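Local coordinates for decaprenyl diphosphate synthase (Rhodobacter capsulatus, PDB 3MZV), which probably lengthens farnesyl diphosphate with successive isopentenyl diphosphate units, with magnesium, to make the long all-trans polyprenyl diphosphate used for quinone side chains, at residues 141-146 with 187-192; 191-196 with 200-205; 250-255 with 262-267. All blocks are in the same frame, centred on the assembly; numbering follows the deposited sequence.

Interaction 1. Residues 141-146 with 187-192; sequences MEILAN and ATEVGG
Ile143 overlaps Glu189 and Val190 of the facing helix. Its CG2 methyl does double duty, lying 3.6 Å from Val190 CG1 on one flank and 3.5 Å from Glu189 OE1 on the other. The longer branch of Ile143 crosses the acidic side chain, its CD1 methyl over the flat face of the carboxylate, 3.6 Å from Glu189 CD, with Glu189 CG just behind. Glu189 gets there by stretching out fully: CG is anti to the backbone N (chi1 -174°) and the chain stays extended through CD, which brings the carboxylate under that methyl. The Ile143 and Val190 side chains lie alongside, pointing opposite ways, while Leu144 meets the valine at nearly a right angle, its CG 4.1 Å from Val190 CG1. The two helical segments are almost exactly antiparallel (177°), their axes 10.0 Å apart, so side chains rather than backbones fill the space between them. This is neighbour packing within the all-helical isoprenoid synthase fold, joining helix 138-161 to helix 169-194. Leu144 also packs on Leu78, Thr81 and Val82 of helix 74-96. Away from this contact, Glu142 and Asn146 hydrogen-bond to Gln130 and Arg127 of the second subunit, so helix 138-161 serves both the chain's interior and the dimer interface. Neither a hydrogen bond nor a salt bridge crosses between 141-146 and 187-192; the contact is methyl packing on Val190 and on the carboxylate of Glu189, and with no charged or hydrogen-bonding partner in 141-146, the part Glu189 plays here is probably van der Waals packing.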
loop_
_atom_site.group_PDB
_atom_site.type_symbol
_atom_site.label_atom_id
_atom_site.label_comp_id
_atom_site.label_asym_id
_atom_site.label_seq_id
_atom_site.Cartn_x
_atom_site.Cartn_y
_atom_site.Cartn_z
ATOM N N MET B 141 -12.842 -8.783 5.527
ATOM C CA MET B 141 -11.502 -8.275 5.583
ATOM C C MET B 141 -10.556 -9.115 4.748
ATOM O O MET B 141 -9.729 -8.567 4.041
ATOM C CB MET B 141 -10.964 -8.235 7.038
ATOM C CG MET B 141 -11.676 -7.225 7.935
ATOM S SD MET B 141 -10.934 -7.050 9.635
ATOM C CE MET B 141 -9.351 -6.273 9.258
ATOM N N GLU B 142 -10.629 -10.442 4.877
ATOM C CA GLU B 142 -9.805 -11.301 4.079
ATOM C C GLU B 142 -10.086 -11.092 2.576
ATOM O O GLU B 142 -9.170 -11.062 1.772
ATOM C CB GLU B 142 -10.038 -12.785 4.488
ATOM C CG GLU B 142 -9.127 -13.827 3.826
ATOM C CD GLU B 142 -9.418 -14.196 2.355
ATOM O OE1 GLU B 142 -10.548 -14.050 1.870
ATOM O OE2 GLU B 142 -8.462 -14.652 1.695
ATOM N N ILE B 143 -11.347 -10.938 2.219
ATOM C CA ILE B 143 -11.738 -10.713 0.830
ATOM C C ILE B 143 -11.166 -9.418 0.261
ATOM O O ILE B 143 -10.664 -9.397 -0.852
ATOM C CB ILE B 143 -13.282 -10.704 0.727
ATOM C CG1 ILE B 143 -13.774 -12.171 0.858
ATOM C CG2 ILE B 143 -13.780 -10.022 -0.586
ATOM C CD1 ILE B 143 -15.284 -12.411 0.884
ATOM N N LEU B 144 -11.283 -8.339 1.016
ATOM C CA LEU B 144 -10.811 -7.043 0.558
ATOM C C LEU B 144 -9.278 -6.981 0.529
ATOM O O LEU B 144 -8.706 -6.360 -0.380
ATOM C CB LEU B 144 -11.433 -5.953 1.389
ATOM C CG LEU B 144 -12.940 -5.666 1.201
ATOM C CD1 LEU B 144 -13.405 -4.633 2.185
ATOM C CD2 LEU B 144 -13.223 -5.201 -0.195
ATOM N N ALA B 145 -8.608 -7.674 1.460
ATOM C CA ALA B 145 -7.152 -7.800 1.427
ATOM C C ALA B 145 -6.684 -8.557 0.213
ATOM O O ALA B 145 -5.738 -8.158 -0.494
ATOM C CB ALA B 145 -6.614 -8.484 2.759
ATOM N N ASN B 146 -7.314 -9.708 -0.016
ATOM C CA ASN B 146 -7.000 -10.484 -1.199
ATOM C C ASN B 146 -7.199 -9.683 -2.496
ATOM O O ASN B 146 -6.317 -9.659 -3.368
ATOM C CB ASN B 146 -7.823 -11.782 -1.215
ATOM C CG ASN B 146 -7.545 -12.622 -2.462
ATOM O OD1 ASN B 146 -6.501 -13.245 -2.566
ATOM N ND2 ASN B 146 -8.504 -12.622 -3.423
ATOM N N ALA B 187 -16.410 -5.803 -4.012
ATOM C CA ALA B 187 -17.374 -4.805 -3.542
ATOM C C ALA B 187 -18.764 -5.398 -3.365
ATOM O O ALA B 187 -19.406 -5.170 -2.327
ATOM C CB ALA B 187 -17.446 -3.545 -4.471
ATOM N N THR B 188 -19.241 -6.135 -4.372
ATOM C CA THR B 188 -20.568 -6.680 -4.326
ATOM C C THR B 188 -20.617 -7.853 -3.362
ATOM O O THR B 188 -21.544 -7.931 -2.570
ATOM C CB THR B 188 -21.074 -7.122 -5.734
ATOM O OG1 THR B 188 -20.115 -7.972 -6.343
ATOM C CG2 THR B 188 -21.277 -5.896 -6.600
ATOM N N GLU B 189 -19.619 -8.717 -3.424
ATOM C CA GLU B 189 -19.543 -9.879 -2.557
ATOM C C GLU B 189 -19.613 -9.498 -1.061
ATOM O O GLU B 189 -20.321 -10.126 -0.303
ATOM C CB GLU B 189 -18.235 -10.610 -2.803
ATOM C CG GLU B 189 -18.081 -11.941 -2.052
ATOM C CD GLU B 189 -16.791 -12.733 -2.341
ATOM O OE1 GLU B 189 -15.740 -12.150 -2.635
ATOM O OE2 GLU B 189 -16.851 -13.986 -2.267
ATOM N N VAL B 190 -18.858 -8.483 -0.650
ATOM C CA VAL B 190 -18.798 -8.115 0.774
ATOM C C VAL B 190 -20.102 -7.511 1.213
ATOM O O VAL B 190 -20.468 -7.638 2.363
ATOM C CB VAL B 190 -17.623 -7.222 1.163
ATOM C CG1 VAL B 190 -16.338 -7.964 0.906
ATOM C CG2 VAL B 190 -17.682 -5.875 0.488
ATOM N N GLY B 191 -20.826 -6.864 0.301
ATOM C CA GLY B 191 -22.150 -6.356 0.636
ATOM C C GLY B 191 -23.141 -7.502 0.907
ATOM O O GLY B 191 -23.978 -7.425 1.810
ATOM N N GLY B 192 -23.120 -8.530 0.065
ATOM C CA GLY B 192 -23.891 -9.725 0.343
ATOM C C GLY B 192 -23.520 -10.387 1.675
ATOM O O GLY B 192 -24.384 -10.851 2.428
#

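Interaction 2. Residues 191-196 with 200-205; sequences GGIIGG and DQVQAL
Val202 turns its side chain onto Gly192 and Ile193, across the helical hairpin in which helix 169-194 gives way, through a short turn, to helix 199-224. From CB, which points toward the facing segment, two methyls make the contact. CG1, anti to the backbone N (chi1 175°), sits 3.8 Å from Ile193 CG1 and brushes Ile193 CD1 as well. Val202 CG2 faces both Ile193 CG1 and the carbonyl carbon of Gly192, each 4.1 Å away. An alanine here would lack both methyls, which would probably leave a gap beside Ile193 CG1 and the Gly192 carbonyl. With no side chain on Gly192, the helices draw close, the CA atoms of Gly192 and Val202 being 5.1 Å apart. Ile193 also packs on Arg139, Val140 and Ile143 of helix 138-161, so the hairpin is joined to the preceding helix of the chain. The first helix ends in a Schellman motif: Gly196, at positive phi (70°), turns the chain back, its N 2.9 Å from Ile193 O. One turn beyond Val202, Leu205 lays its CD1 methyl on bare backbone, 3.6 Å from Gly192 CA and 3.9 Å from Gly192 N.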
loop_
_atom_site.group_PDB
_atom_site.type_symbol
_atom_site.label_atom_id
_atom_site.label_comp_id
_atom_site.label_asym_id
_atom_site.label_seq_id
_atom_site.Cartn_x
_atom_site.Cartn_y
_atom_site.Cartn_z
ATOM N N GLY B 191 -20.826 -6.864 0.301
ATOM C CA GLY B 191 -22.150 -6.356 0.636
ATOM C C GLY B 191 -23.141 -7.502 0.907
ATOM O O GLY B 191 -23.978 -7.425 1.810
ATOM N N GLY B 192 -23.120 -8.530 0.065
ATOM C CA GLY B 192 -23.891 -9.725 0.343
ATOM C C GLY B 192 -23.520 -10.387 1.675
ATOM O O GLY B 192 -24.384 -10.851 2.428
ATOM N N ILE B 193 -22.242 -10.455 1.972
ATOM C CA ILE B 193 -21.792 -11.132 3.208
ATOM C C ILE B 193 -22.181 -10.362 4.438
ATOM O O ILE B 193 -22.682 -10.930 5.412
ATOM C CB ILE B 193 -20.268 -11.371 3.209
ATOM C CG1 ILE B 193 -19.937 -12.398 2.127
ATOM C CG2 ILE B 193 -19.748 -11.759 4.624
ATOM C CD1 ILE B 193 -18.415 -12.566 1.811
ATOM N N ILE B 194 -21.979 -9.050 4.417
ATOM C CA ILE B 194 -22.301 -8.271 5.578
ATOM C C ILE B 194 -23.818 -8.333 5.879
ATOM O O ILE B 194 -24.242 -8.234 7.052
ATOM C CB ILE B 194 -21.772 -6.830 5.494
ATOM C CG1 ILE B 194 -21.491 -6.255 6.872
ATOM C CG2 ILE B 194 -22.759 -5.927 4.783
ATOM C CD1 ILE B 194 -20.227 -6.904 7.636
ATOM N N GLY B 195 -24.612 -8.482 4.836
ATOM C CA GLY B 195 -26.057 -8.624 4.956
ATOM C C GLY B 195 -26.520 -10.046 5.254
ATOM O O GLY B 195 -27.706 -10.306 5.333
ATOM N N GLY B 196 -25.593 -10.974 5.417
ATOM C CA GLY B 196 -25.919 -12.331 5.838
ATOM C C GLY B 196 -26.634 -13.093 4.769
ATOM O O GLY B 196 -27.412 -14.015 5.058
ATOM N N ASP B 200 -25.440 -18.815 -2.107
ATOM C CA ASP B 200 -25.690 -18.724 -3.526
ATOM C C ASP B 200 -25.927 -17.287 -4.014
ATOM O O ASP B 200 -25.595 -16.971 -5.157
ATOM C CB ASP B 200 -26.809 -19.679 -4.011
ATOM C CG ASP B 200 -28.204 -19.354 -3.449
ATOM O OD1 ASP B 200 -28.352 -18.714 -2.417
ATOM O OD2 ASP B 200 -29.201 -19.829 -4.046
ATOM N N GLN B 201 -26.499 -16.442 -3.162
ATOM C CA GLN B 201 -26.646 -15.025 -3.476
ATOM C C GLN B 201 -25.318 -14.270 -3.382
ATOM O O GLN B 201 -25.051 -13.388 -4.215
ATOM C CB GLN B 201 -27.725 -14.358 -2.604
ATOM C CG GLN B 201 -29.166 -14.867 -2.948
ATOM C CD GLN B 201 -30.251 -14.278 -2.065
ATOM O OE1 GLN B 201 -30.153 -13.142 -1.589
ATOM N NE2 GLN B 201 -31.303 -15.063 -1.833
ATOM N N VAL B 202 -24.497 -14.607 -2.378
ATOM C CA VAL B 202 -23.143 -14.060 -2.312
ATOM C C VAL B 202 -22.385 -14.368 -3.582
ATOM O O VAL B 202 -21.807 -13.486 -4.183
ATOM C CB VAL B 202 -22.345 -14.605 -1.127
ATOM C CG1 VAL B 202 -20.898 -14.096 -1.160
ATOM C CG2 VAL B 202 -23.025 -14.229 0.230
ATOM N N GLN B 203 -22.423 -15.629 -4.019
ATOM C CA GLN B 203 -21.738 -16.017 -5.241
ATOM C C GLN B 203 -22.310 -15.288 -6.472
ATOM O O GLN B 203 -21.546 -14.842 -7.323
ATOM C CB GLN B 203 -21.768 -17.555 -5.419
ATOM C CG GLN B 203 -21.044 -18.041 -6.671
ATOM C CD GLN B 203 -19.541 -17.830 -6.604
ATOM O OE1 GLN B 203 -18.924 -17.939 -5.526
ATOM N NE2 GLN B 203 -18.933 -17.475 -7.759
ATOM N N ALA B 204 -23.635 -15.114 -6.538
ATOM C CA ALA B 204 -24.236 -14.435 -7.675
ATOM C C ALA B 204 -23.786 -12.979 -7.680
ATOM O O ALA B 204 -23.504 -12.428 -8.728
ATOM C CB ALA B 204 -25.753 -14.503 -7.646
ATOM N N LEU B 205 -23.695 -12.373 -6.504
ATOM C CA LEU B 205 -23.269 -10.972 -6.456
ATOM C C LEU B 205 -21.819 -10.875 -6.900
ATOM O O LEU B 205 -21.442 -9.926 -7.617
ATOM C CB LEU B 205 -23.422 -10.381 -5.060
ATOM C CG LEU B 205 -24.835 -10.064 -4.624
ATOM C CD1 LEU B 205 -24.914 -9.965 -3.054
ATOM C CD2 LEU B 205 -25.357 -8.819 -5.315
#

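Interaction 3. Residues 250-255 with 262-267; sequences IKAVAL and AFWKRV
Ala252 meets Trp264 in two ways. Its CB methyl comes obliquely against the benzo part of the indole, 3.7 Å from Trp264 CZ2, and its backbone carbonyl reaches the same side chain through a water. That water donates to Ala252 O at 3.0 Å and accepts from Trp264 NE1 at 2.8 Å, lying in the indole plane at the ring edge. The pyrrole N-H is thereby satisfied, and the bridge probably helps fix the rotation of the ring. Thr290 of helix 290-308 also packs against Ala252. The two segments belong to an antiparallel helical hairpin, helix 247-254 followed closely by helix 258-270, at the edge of the all-helical fold. Next along the chain, Val253 covers the indole from above: its CG2 methyl stands 3.8 Å from the centroid of the Trp264 five-membered ring, only 18° off the normal, a CH-pi contact over the face. The same methyl is 3.7 Å from Trp264 CG, so it sits over the five-membered ring, whereas Ala252 touches the six-membered ring at CZ2. Trp264 CG is anti to its own carbonyl carbon (chi1 -66°), which swings the indole out toward segment 250-255. Phe263 backs the opposite face, with CD2 3.8 Å above the indole plane, and Ala281 and Leu284 of helix 277-287 also pack on Trp264.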
loop_
_atom_site.group_PDB
_atom_site.type_symbol
_atom_site.label_atom_id
_atom_site.label_comp_id
_atom_site.label_asym_id
_atom_site.label_seq_id
_atom_site.Cartn_x
_atom_site.Cartn_y
_atom_site.Cartn_z
ATOM N N ILE B 250 -4.388 -7.466 -29.444
ATOM C CA ILE B 250 -4.135 -8.924 -29.429
ATOM C C ILE B 250 -4.845 -9.630 -30.612
ATOM O O ILE B 250 -4.275 -10.481 -31.289
ATOM C CB ILE B 250 -4.639 -9.526 -28.103
ATOM C CG1 ILE B 250 -3.791 -9.021 -26.948
ATOM C CG2 ILE B 250 -4.669 -11.052 -28.171
ATOM C CD1 ILE B 250 -4.507 -9.225 -25.550
ATOM N N LYS B 251 -6.109 -9.292 -30.810
ATOM C CA LYS B 251 -6.893 -9.911 -31.889
ATOM C C LYS B 251 -6.315 -9.569 -33.269
ATOM O O LYS B 251 -6.301 -10.404 -34.139
ATOM C CB LYS B 251 -8.346 -9.477 -31.823
ATOM C CG LYS B 251 -9.141 -10.139 -30.713
ATOM C CD LYS B 251 -10.603 -9.726 -30.765
ATOM C CE LYS B 251 -11.459 -10.367 -29.651
ATOM N NZ LYS B 251 -11.561 -11.840 -29.817
ATOM N N ALA B 252 -5.812 -8.356 -33.467
ATOM C CA ALA B 252 -5.262 -7.974 -34.782
ATOM C C ALA B 252 -3.904 -8.689 -34.978
ATOM O O ALA B 252 -3.600 -9.177 -36.067
ATOM C CB ALA B 252 -5.150 -6.438 -34.883
ATOM N N VAL B 253 -3.104 -8.789 -33.923
ATOM C CA VAL B 253 -1.816 -9.434 -33.998
ATOM C C VAL B 253 -1.975 -10.914 -34.350
ATOM O O VAL B 253 -1.232 -11.429 -35.166
ATOM C CB VAL B 253 -1.000 -9.290 -32.712
ATOM C CG1 VAL B 253 0.271 -10.246 -32.699
ATOM C CG2 VAL B 253 -0.580 -7.819 -32.520
ATOM N N ALA B 254 -2.975 -11.563 -33.773
ATOM C CA ALA B 254 -3.270 -12.966 -34.063
ATOM C C ALA B 254 -3.654 -13.215 -35.515
ATOM O O ALA B 254 -3.396 -14.301 -36.045
ATOM C CB ALA B 254 -4.405 -13.486 -33.094
ATOM N N LEU B 255 -4.234 -12.216 -36.179
ATOM C CA LEU B 255 -4.646 -12.304 -37.568
ATOM C C LEU B 255 -3.616 -11.732 -38.579
ATOM O O LEU B 255 -3.870 -11.719 -39.762
ATOM C CB LEU B 255 -5.986 -11.571 -37.741
ATOM C CG LEU B 255 -7.141 -12.227 -36.943
ATOM C CD1 LEU B 255 -8.434 -11.426 -37.034
ATOM C CD2 LEU B 255 -7.363 -13.665 -37.491
ATOM N N ALA B 262 5.330 -7.414 -38.781
ATOM C CA ALA B 262 6.438 -6.475 -38.739
ATOM C C ALA B 262 6.000 -5.073 -38.281
ATOM O O ALA B 262 6.710 -4.417 -37.523
ATOM C CB ALA B 262 7.208 -6.426 -40.099
ATOM N N PHE B 263 4.845 -4.613 -38.736
ATOM C CA PHE B 263 4.282 -3.356 -38.231
ATOM C C PHE B 263 4.039 -3.424 -36.725
ATOM O O PHE B 263 4.478 -2.551 -35.985
ATOM C CB PHE B 263 2.951 -3.045 -38.889
ATOM C CG PHE B 263 2.179 -1.952 -38.212
ATOM C CD1 PHE B 263 2.566 -0.624 -38.364
ATOM C CD2 PHE B 263 1.148 -2.247 -37.359
ATOM C CE1 PHE B 263 1.877 0.380 -37.722
ATOM C CE2 PHE B 263 0.427 -1.234 -36.726
ATOM C CZ PHE B 263 0.802 0.088 -36.911
ATOM N N TRP B 264 3.348 -4.455 -36.283
ATOM C CA TRP B 264 3.087 -4.616 -34.841
ATOM C C TRP B 264 4.387 -4.741 -34.041
ATOM O O TRP B 264 4.510 -4.176 -32.944
ATOM C CB TRP B 264 2.163 -5.803 -34.539
ATOM C CG TRP B 264 0.794 -5.592 -35.068
ATOM C CD1 TRP B 264 0.203 -6.307 -36.029
ATOM C CD2 TRP B 264 -0.164 -4.594 -34.657
ATOM N NE1 TRP B 264 -1.047 -5.821 -36.298
ATOM C CE2 TRP B 264 -1.317 -4.785 -35.446
ATOM C CE3 TRP B 264 -0.166 -3.573 -33.684
ATOM C CZ2 TRP B 264 -2.445 -3.996 -35.320
ATOM C CZ3 TRP B 264 -1.281 -2.799 -33.541
ATOM C CH2 TRP B 264 -2.415 -2.983 -34.375
ATOM N N LYS B 265 5.363 -5.448 -34.585
ATOM C CA LYS B 265 6.659 -5.586 -33.950
ATOM C C LYS B 265 7.337 -4.212 -33.751
ATOM O O LYS B 265 7.858 -3.893 -32.642
ATOM C CB LYS B 265 7.541 -6.484 -34.800
ATOM C CG LYS B 265 8.525 -7.332 -34.064
ATOM C CD LYS B 265 9.205 -8.395 -35.008
ATOM C CE LYS B 265 8.185 -9.481 -35.530
ATOM N NZ LYS B 265 8.279 -10.809 -34.783
ATOM N N ARG B 266 7.308 -3.414 -34.816
ATOM C CA ARG B 266 7.854 -2.073 -34.826
ATOM C C ARG B 266 7.232 -1.203 -33.755
ATOM O O ARG B 266 7.947 -0.685 -32.899
ATOM C CB ARG B 266 7.694 -1.396 -36.213
ATOM C CG ARG B 266 8.214 0.014 -36.278
ATOM C CD ARG B 266 8.340 0.520 -37.687
ATOM N NE ARG B 266 7.034 0.783 -38.299
ATOM C CZ ARG B 266 6.285 1.853 -38.055
ATOM N NH1 ARG B 266 5.141 2.010 -38.701
ATOM N NH2 ARG B 266 6.687 2.789 -37.175
ATOM N N VAL B 267 5.920 -1.071 -33.773
ATOM C CA VAL B 267 5.244 -0.099 -32.954
ATOM C C VAL B 267 4.977 -0.582 -31.516
ATOM O O VAL B 267 4.892 0.247 -30.613
ATOM C CB VAL B 267 3.891 0.452 -33.590
ATOM C CG1 VAL B 267 4.093 1.116 -34.958
ATOM C CG2 VAL B 267 2.844 -0.613 -33.676
HETATM O O HOH W 1 -2.896 -7.014 -38.071
#

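Interactions 1 and 2 share helix 169-194 and touch each other, with centres 10 Å apart: Thr188 OG1 is 2.7 Å from Leu205 O, a probable hydrogen bond, and Glu189 packs on Val202. Together they join three helices in succession. Interaction 3 lies on the opposite side of the chain's centre, about 38 Å and 42 Å centre to centre from interactions 1 and 2, and uses other helices. Interactions 2 and 3 are buried contacts within hairpins; interaction 1 lies nearest the chain's centre of the three, yet is only partly buried. Aliphatic packing dominates the first two, glycine allowing the closer approach in 191-196; interaction 3 adds an aromatic face and a bridging water.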